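Local coordinates for methyl-accepting/DNA response regulator (Bacillus cereus, PDB 3D6W), which probably acts as a phosphorelay response regulator that binds DNA, this chain being its LytTR DNA-binding domain, at residues I14-S19 with E36-T41; K73-Y76 with T82-L85. All blocks are in the same frame, centred on the assembly; numbering follows the deposited sequence.

Contact 1: residues I14-S19 with E36-T41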
ATOM      1  N   ILE A  14     -23.047   3.698   3.807  1.00 63.48           N
ATOM      2  CA  ILE A  14     -21.722   4.036   4.262  1.00 62.69           C
ATOM      3  C   ILE A  14     -20.711   3.227   3.452  1.00 62.71           C
ATOM      4  O   ILE A  14     -20.688   1.999   3.546  1.00 62.94           O
ATOM      5  CB  ILE A  14     -21.630   3.843   5.798  1.00 63.10           C
ATOM      6  CG1 ILE A  14     -22.719   4.733   6.459  1.00 62.59           C
ATOM      7  CG2 ILE A  14     -20.211   4.136   6.313  1.00 62.39           C
ATOM      8  CD1 ILE A  14     -22.492   5.086   7.869  1.00 62.33           C
ATOM      9  N   PRO A  15     -19.910   3.910   2.598  1.00 62.46           N
ATOM     10  CA  PRO A  15     -18.779   3.251   1.939  1.00 62.34           C
ATOM     11  C   PRO A  15     -17.688   2.894   2.944  1.00 62.33           C
ATOM     12  O   PRO A  15     -17.267   3.730   3.730  1.00 62.62           O
ATOM     13  CB  PRO A  15     -18.271   4.300   0.926  1.00 62.35           C
ATOM     14  CG  PRO A  15     -19.257   5.411   0.925  1.00 61.95           C
ATOM     15  CD  PRO A  15     -20.041   5.321   2.182  1.00 62.29           C
ATOM     16  N   VAL A  16     -17.282   1.627   2.937  1.00 62.70           N
ATOM     17  CA  VAL A  16     -16.244   1.103   3.838  1.00 62.00           C
ATOM     18  C   VAL A  16     -15.143   0.488   2.938  1.00 61.36           C
ATOM     19  O   VAL A  16     -15.467  -0.230   2.014  1.00 62.57           O
ATOM     20  CB  VAL A  16     -16.874   0.038   4.789  1.00 62.01           C
ATOM     21  CG1 VAL A  16     -15.846  -0.525   5.770  1.00 61.62           C
ATOM     22  CG2 VAL A  16     -18.043   0.629   5.517  1.00 61.84           C
ATOM     23  N   PRO A  17     -13.865   0.788   3.178  1.00 60.41           N
ATOM     24  CA  PRO A  17     -12.808   0.136   2.427  1.00 60.25           C
ATOM     25  C   PRO A  17     -12.753  -1.345   2.721  1.00 59.48           C
ATOM     26  O   PRO A  17     -13.061  -1.753   3.837  1.00 60.87           O
ATOM     27  CB  PRO A  17     -11.509   0.774   2.965  1.00 59.73           C
ATOM     28  CG  PRO A  17     -11.884   1.826   3.844  1.00 60.45           C
ATOM     29  CD  PRO A  17     -13.330   1.724   4.184  1.00 61.22           C
ATOM     30  N   PHE A  18     -12.357  -2.144   1.754  1.00 59.09           N
ATOM     31  CA  PHE A  18     -12.226  -3.589   1.965  1.00 60.00           C
ATOM     32  C   PHE A  18     -11.379  -3.912   3.192  1.00 59.66           C
ATOM     33  O   PHE A  18     -11.661  -4.859   3.920  1.00 59.27           O
ATOM     34  CB  PHE A  18     -11.629  -4.292   0.733  1.00 60.36           C
ATOM     35  CG  PHE A  18     -12.561  -4.363  -0.456  1.00 61.73           C
ATOM     36  CD1 PHE A  18     -13.943  -4.181  -0.329  1.00 63.29           C
ATOM     37  CD2 PHE A  18     -12.059  -4.655  -1.699  1.00 63.45           C
ATOM     38  CE1 PHE A  18     -14.792  -4.254  -1.430  1.00 61.73           C
ATOM     39  CE2 PHE A  18     -12.905  -4.738  -2.810  1.00 63.81           C
ATOM     40  CZ  PHE A  18     -14.273  -4.523  -2.662  1.00 63.81           C
ATOM     41  N   SER A  19     -10.359  -3.091   3.416  1.00 59.39           N
ATOM     42  CA  SER A  19      -9.415  -3.279   4.508  1.00 59.03           C
ATOM     43  C   SER A  19     -10.064  -3.228   5.913  1.00 58.26           C
ATOM     44  O   SER A  19      -9.529  -3.782   6.859  1.00 59.05           O
ATOM     45  CB  SER A  19      -8.291  -2.225   4.368  1.00 58.56           C
ATOM     46  OG  SER A  19      -8.704  -0.944   4.838  1.00 60.75           O
ATOM     47  N   GLU A  36     -15.146  -2.628  10.888  1.00 68.62           N
ATOM     48  CA  GLU A  36     -14.559  -2.429  12.211  1.00 71.28           C
ATOM     49  C   GLU A  36     -15.443  -1.579  13.127  1.00 72.31           C
ATOM     50  O   GLU A  36     -15.545  -1.854  14.327  1.00 72.56           O
ATOM     51  CB  GLU A  36     -13.192  -1.784  12.098  1.00 71.27           C
ATOM     52  CG  GLU A  36     -12.147  -2.618  11.403  1.00 72.06           C
ATOM     53  CD  GLU A  36     -10.904  -1.830  11.171  1.00 72.04           C
ATOM     54  OE1 GLU A  36     -10.927  -0.607  11.372  1.00 79.71           O
ATOM     55  OE2 GLU A  36      -9.887  -2.397  10.776  1.00 76.93           O
ATOM     56  N   GLU A  37     -16.064  -0.550  12.549  1.00 73.72           N
ATOM     57  CA  GLU A  37     -16.841   0.422  13.292  1.00 74.69           C
ATOM     58  C   GLU A  37     -18.335   0.339  13.031  1.00 73.94           C
ATOM     59  O   GLU A  37     -19.087   1.010  13.720  1.00 74.01           O
ATOM     60  CB  GLU A  37     -16.367   1.839  12.934  1.00 75.48           C
ATOM     61  CG  GLU A  37     -14.967   2.198  13.460  1.00 79.08           C
ATOM     62  CD  GLU A  37     -14.536   3.649  13.104  1.00 81.78           C
ATOM     63  OE1 GLU A  37     -15.312   4.375  12.404  1.00 88.35           O
ATOM     64  OE2 GLU A  37     -13.421   4.068  13.548  1.00 90.68           O
ATOM     65  N   LEU A  38     -18.785  -0.399  12.017  1.00 73.06           N
ATOM     66  CA  LEU A  38     -20.227  -0.566  11.822  1.00 72.61           C
ATOM     67  C   LEU A  38     -20.599  -1.825  11.049  1.00 71.39           C
ATOM     68  O   LEU A  38     -19.736  -2.511  10.505  1.00 70.69           O
ATOM     69  CB  LEU A  38     -20.899   0.705  11.247  1.00 72.94           C
ATOM     70  CG  LEU A  38     -20.875   1.244   9.799  1.00 74.37           C
ATOM     71  CD1 LEU A  38     -19.826   0.592   8.930  1.00 75.46           C
ATOM     72  CD2 LEU A  38     -22.261   1.137   9.146  1.00 76.18           C
ATOM     73  N   THR A  39     -21.894  -2.130  11.073  1.00 69.92           N
ATOM     74  CA  THR A  39     -22.451  -3.259  10.389  1.00 69.17           C
ATOM     75  C   THR A  39     -23.612  -2.829   9.543  1.00 67.93           C
ATOM     76  O   THR A  39     -24.314  -1.904   9.842  1.00 67.20           O
ATOM     77  CB  THR A  39     -22.818  -4.397  11.346  1.00 69.41           C
ATOM     78  OG1 THR A  39     -21.616  -4.792  12.019  1.00 71.60           O
ATOM     79  CG2 THR A  39     -23.365  -5.638  10.545  1.00 69.54           C
ATOM     80  N   GLY A  40     -23.780  -3.496   8.428  1.00 67.61           N
ATOM     81  CA  GLY A  40     -24.781  -3.059   7.503  1.00 67.41           C
ATOM     82  C   GLY A  40     -25.070  -4.148   6.518  1.00 66.88           C
ATOM     83  O   GLY A  40     -24.439  -5.182   6.501  1.00 67.02           O
ATOM     84  N   THR A  41     -26.032  -3.865   5.676  1.00 66.71           N
ATOM     85  CA  THR A  41     -26.645  -4.832   4.817  1.00 66.20           C
ATOM     86  C   THR A  41     -26.096  -4.568   3.396  1.00 65.32           C
ATOM     87  O   THR A  41     -25.747  -3.426   3.043  1.00 64.33           O
ATOM     88  CB  THR A  41     -28.167  -4.667   4.983  1.00 66.32           C
ATOM     89  OG1 THR A  41     -28.644  -5.706   5.846  1.00 69.23           O
ATOM     90  CG2 THR A  41     -28.904  -4.668   3.673  1.00 65.71           C
TER
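Leu38 forks over the two apolar side chains that strand 13-17 turns toward it, one methyl for each. Its CD1 lies 3.9 Å from CG2 of Val16, while CD2 comes to 4.2 Å from CD1 of Ile14, the far end of that chain. The two meetings differ in direction: Val16 and Leu38 run antiparallel alongside one another, whereas Ile14 crosses Leu38 at a slant. In Leu38, CG sits between the backbone N and the carbonyl carbon (chi1 76°), which carries the fork toward strand 13-17. Ile14 reaches with its long branch, CG1 lying beside its own backbone N and anti to the carbonyl carbon. No hydrogen bond links the segments, and their backbones stay well apart, with 8.4 Å between CA of Ile14 and CA of Gly40, the nearest such pair. At the other end the extended Glu36 chain brings OE2 no closer than 4.2 Å to Ser19 O; that carbonyl is hydrogen-bonded to His71 NE2, and Glu36 OE1 has a long, weak ion pair with Lys20. Further out, backbone bonds from Ile14 to Leu7 and from Val16 to Val5 hold the strand in place, Leu7 also touches Leu38 and Val16, and Lys73 of the second subunit packs on Ile14. The contact is thus packing between two sheets of the mainly beta LytTR domain: the amino-terminal hairpin of strands 4-8 and 13-17 lies against the edge region of the five-stranded antiparallel sheet, where the 36-38 turn enters strand 39-42.

Contact 2: residues K73-Y76 with T82-L85; sequences KAIY and TFLL
Ile75 meets Phe83 and Leu85 on one face of an antiparallel strand pair, and its side chain can be followed outward from CB. There it forks: CG2, anti to the backbone N (chi1 to CG1 -54°), approaches the ring of Phe83 obliquely, 3.8 Å from CD1 and 3.9 Å from CB of Phe83, and is also 4.0 Å from CD2 of Leu85. The other branch, CG1, lies 4.0 Å from that same Leu85 CD2, so the leucine methyl touches both arms of the fork. Ile75 and Leu85 form a non-hydrogen-bonded pair and stand as neighbours with their side chains aligned, whereas Phe83 crosses Ile75 at a slant. The Ile75 side chain also packs on Phe103 and Leu107 of helix 100-107; Phe103 touches Leu85 as well. These are strands 72-76 and 83-87 of a beta hairpin, the first two strands of the three-stranded antiparallel sheet of the LytTR domain, with the helix packed on the face carrying Ile75 and Leu85. The next pair, Tyr76 with Leu84, is hydrogen-bonded: Tyr76 N gives to Leu84 O at 3.0 Å and Leu84 N to Tyr76 O at 2.9 Å. Tyr76 O receives more than that amide, since CA of Phe83 approaches it at 3.2 Å in a CA-H...O contact, and the Phe83 ring presents its edge to the same oxygen, which lies in the ring plane. Toward the start of the strand, a classic beta bulge sets Lys73 and Ala74 together opposite Ser86, to which both are backbone-bonded. Ile75 makes backbone hydrogen bonds with the third subunit.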
ATOM      1  N   LYS A  73      -7.235 -12.870  14.521  1.00 59.67           N
ATOM      2  CA  LYS A  73      -6.201 -12.869  15.542  1.00 61.42           C
ATOM      3  C   LYS A  73      -5.558 -14.276  15.710  1.00 60.69           C
ATOM      4  O   LYS A  73      -4.318 -14.397  15.674  1.00 61.22           O
ATOM      5  CB  LYS A  73      -6.767 -12.342  16.853  1.00 61.67           C
ATOM      6  CG  LYS A  73      -5.778 -12.355  17.989  1.00 64.57           C
ATOM      7  CD  LYS A  73      -6.277 -11.506  19.133  1.00 66.39           C
ATOM      8  CE  LYS A  73      -6.247 -12.261  20.443  1.00 71.85           C
ATOM      9  NZ  LYS A  73      -4.913 -12.061  21.093  1.00 75.78           N
ATOM     10  N   ALA A  74      -6.383 -15.313  15.849  1.00 59.58           N
ATOM     11  CA  ALA A  74      -5.894 -16.681  16.065  1.00 59.98           C
ATOM     12  C   ALA A  74      -6.899 -17.673  15.504  1.00 59.82           C
ATOM     13  O   ALA A  74      -8.106 -17.383  15.460  1.00 59.65           O
ATOM     14  CB  ALA A  74      -5.644 -16.986  17.569  1.00 59.20           C
ATOM     15  N   ILE A  75      -6.375 -18.822  15.060  1.00 59.52           N
ATOM     16  CA  ILE A  75      -7.138 -19.944  14.545  1.00 60.03           C
ATOM     17  C   ILE A  75      -6.971 -21.101  15.549  1.00 60.42           C
ATOM     18  O   ILE A  75      -5.848 -21.519  15.852  1.00 59.74           O
ATOM     19  CB  ILE A  75      -6.637 -20.430  13.152  1.00 60.12           C
ATOM     20  CG1 ILE A  75      -6.580 -19.275  12.135  1.00 60.21           C
ATOM     21  CG2 ILE A  75      -7.473 -21.649  12.672  1.00 58.97           C
ATOM     22  CD1 ILE A  75      -5.756 -19.571  10.828  1.00 58.17           C
ATOM     23  N   TYR A  76      -8.102 -21.613  16.030  1.00 61.43           N
ATOM     24  CA  TYR A  76      -8.163 -22.704  17.011  1.00 62.33           C
ATOM     25  C   TYR A  76      -8.801 -23.911  16.430  1.00 62.77           C
ATOM     26  O   TYR A  76      -9.792 -23.801  15.735  1.00 61.86           O
ATOM     27  CB  TYR A  76      -9.012 -22.275  18.221  1.00 64.04           C
ATOM     28  CG  TYR A  76      -8.338 -21.180  19.002  1.00 64.55           C
ATOM     29  CD1 TYR A  76      -7.205 -21.469  19.764  1.00 66.04           C
ATOM     30  CD2 TYR A  76      -8.804 -19.870  18.974  1.00 64.45           C
ATOM     31  CE1 TYR A  76      -6.537 -20.507  20.452  1.00 67.30           C
ATOM     32  CE2 TYR A  76      -8.145 -18.878  19.712  1.00 64.89           C
ATOM     33  CZ  TYR A  76      -7.008 -19.209  20.443  1.00 66.45           C
ATOM     34  OH  TYR A  76      -6.292 -18.267  21.175  1.00 68.02           O
ATOM     35  N   THR A  82     -13.530 -28.988  12.820  1.00 65.31           N
ATOM     36  CA  THR A  82     -13.783 -27.564  12.559  1.00 63.25           C
ATOM     37  C   THR A  82     -12.660 -26.689  13.141  1.00 62.65           C
ATOM     38  O   THR A  82     -11.824 -27.164  13.946  1.00 62.99           O
ATOM     39  CB  THR A  82     -15.089 -27.097  13.250  1.00 62.72           C
ATOM     40  OG1 THR A  82     -14.958 -27.341  14.640  1.00 60.82           O
ATOM     41  CG2 THR A  82     -16.319 -27.810  12.745  1.00 60.62           C
ATOM     42  N   PHE A  83     -12.664 -25.401  12.749  1.00 60.99           N
ATOM     43  CA  PHE A  83     -11.882 -24.347  13.432  1.00 58.92           C
ATOM     44  C   PHE A  83     -12.798 -23.269  13.959  1.00 56.16           C
ATOM     45  O   PHE A  83     -13.938 -23.124  13.554  1.00 54.69           O
ATOM     46  CB  PHE A  83     -10.830 -23.704  12.511  1.00 59.27           C
ATOM     47  CG  PHE A  83      -9.887 -24.693  11.860  1.00 59.80           C
ATOM     48  CD1 PHE A  83      -8.821 -25.241  12.578  1.00 59.77           C
ATOM     49  CD2 PHE A  83     -10.056 -25.071  10.524  1.00 60.92           C
ATOM     50  CE1 PHE A  83      -7.958 -26.145  11.990  1.00 58.13           C
ATOM     51  CE2 PHE A  83      -9.178 -25.966   9.927  1.00 59.35           C
ATOM     52  CZ  PHE A  83      -8.138 -26.508  10.669  1.00 59.19           C
ATOM     53  N   LEU A  84     -12.267 -22.503  14.882  1.00 53.95           N
ATOM     54  CA  LEU A  84     -12.955 -21.357  15.376  1.00 53.17           C
ATOM     55  C   LEU A  84     -11.950 -20.238  15.265  1.00 51.78           C
ATOM     56  O   LEU A  84     -10.778 -20.417  15.646  1.00 52.43           O
ATOM     57  CB  LEU A  84     -13.353 -21.597  16.833  1.00 53.53           C
ATOM     58  CG  LEU A  84     -14.408 -20.772  17.481  1.00 53.39           C
ATOM     59  CD1 LEU A  84     -15.561 -20.486  16.487  1.00 52.65           C
ATOM     60  CD2 LEU A  84     -14.852 -21.535  18.774  1.00 53.10           C
ATOM     61  N   LEU A  85     -12.387 -19.111  14.696  1.00 49.78           N
ATOM     62  CA  LEU A  85     -11.517 -17.968  14.452  1.00 47.93           C
ATOM     63  C   LEU A  85     -11.773 -16.935  15.517  1.00 47.39           C
ATOM     64  O   LEU A  85     -12.873 -16.472  15.720  1.00 46.54           O
ATOM     65  CB  LEU A  85     -11.770 -17.361  13.057  1.00 47.12           C
ATOM     66  CG  LEU A  85     -11.829 -18.354  11.886  1.00 45.60           C
ATOM     67  CD1 LEU A  85     -12.036 -17.650  10.541  1.00 36.85           C
ATOM     68  CD2 LEU A  85     -10.602 -19.257  11.903  1.00 43.69           C
TER

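In the fold
Contact 1 is a surface contact without hydrogen bonds between its segments, bringing two separate sheets together through a few apolar methyls. Contact 2 is partly buried and joins neighbouring strands of one sheet, adding main-chain hydrogen bonds to its apolar packing. They share no strand: the strands of contact 1 come from the amino-terminal hairpin and the five-stranded sheet, those of contact 2 from the three-stranded sheet. Their centres, about 23 Å apart, lie on opposite sides of the chain's centre, and in sequence contact 1 closes before contact 2 opens. Both adjoin other subunits of the tetrameric assembly, by packing at contact 1 and also by backbone bonding at contact 2.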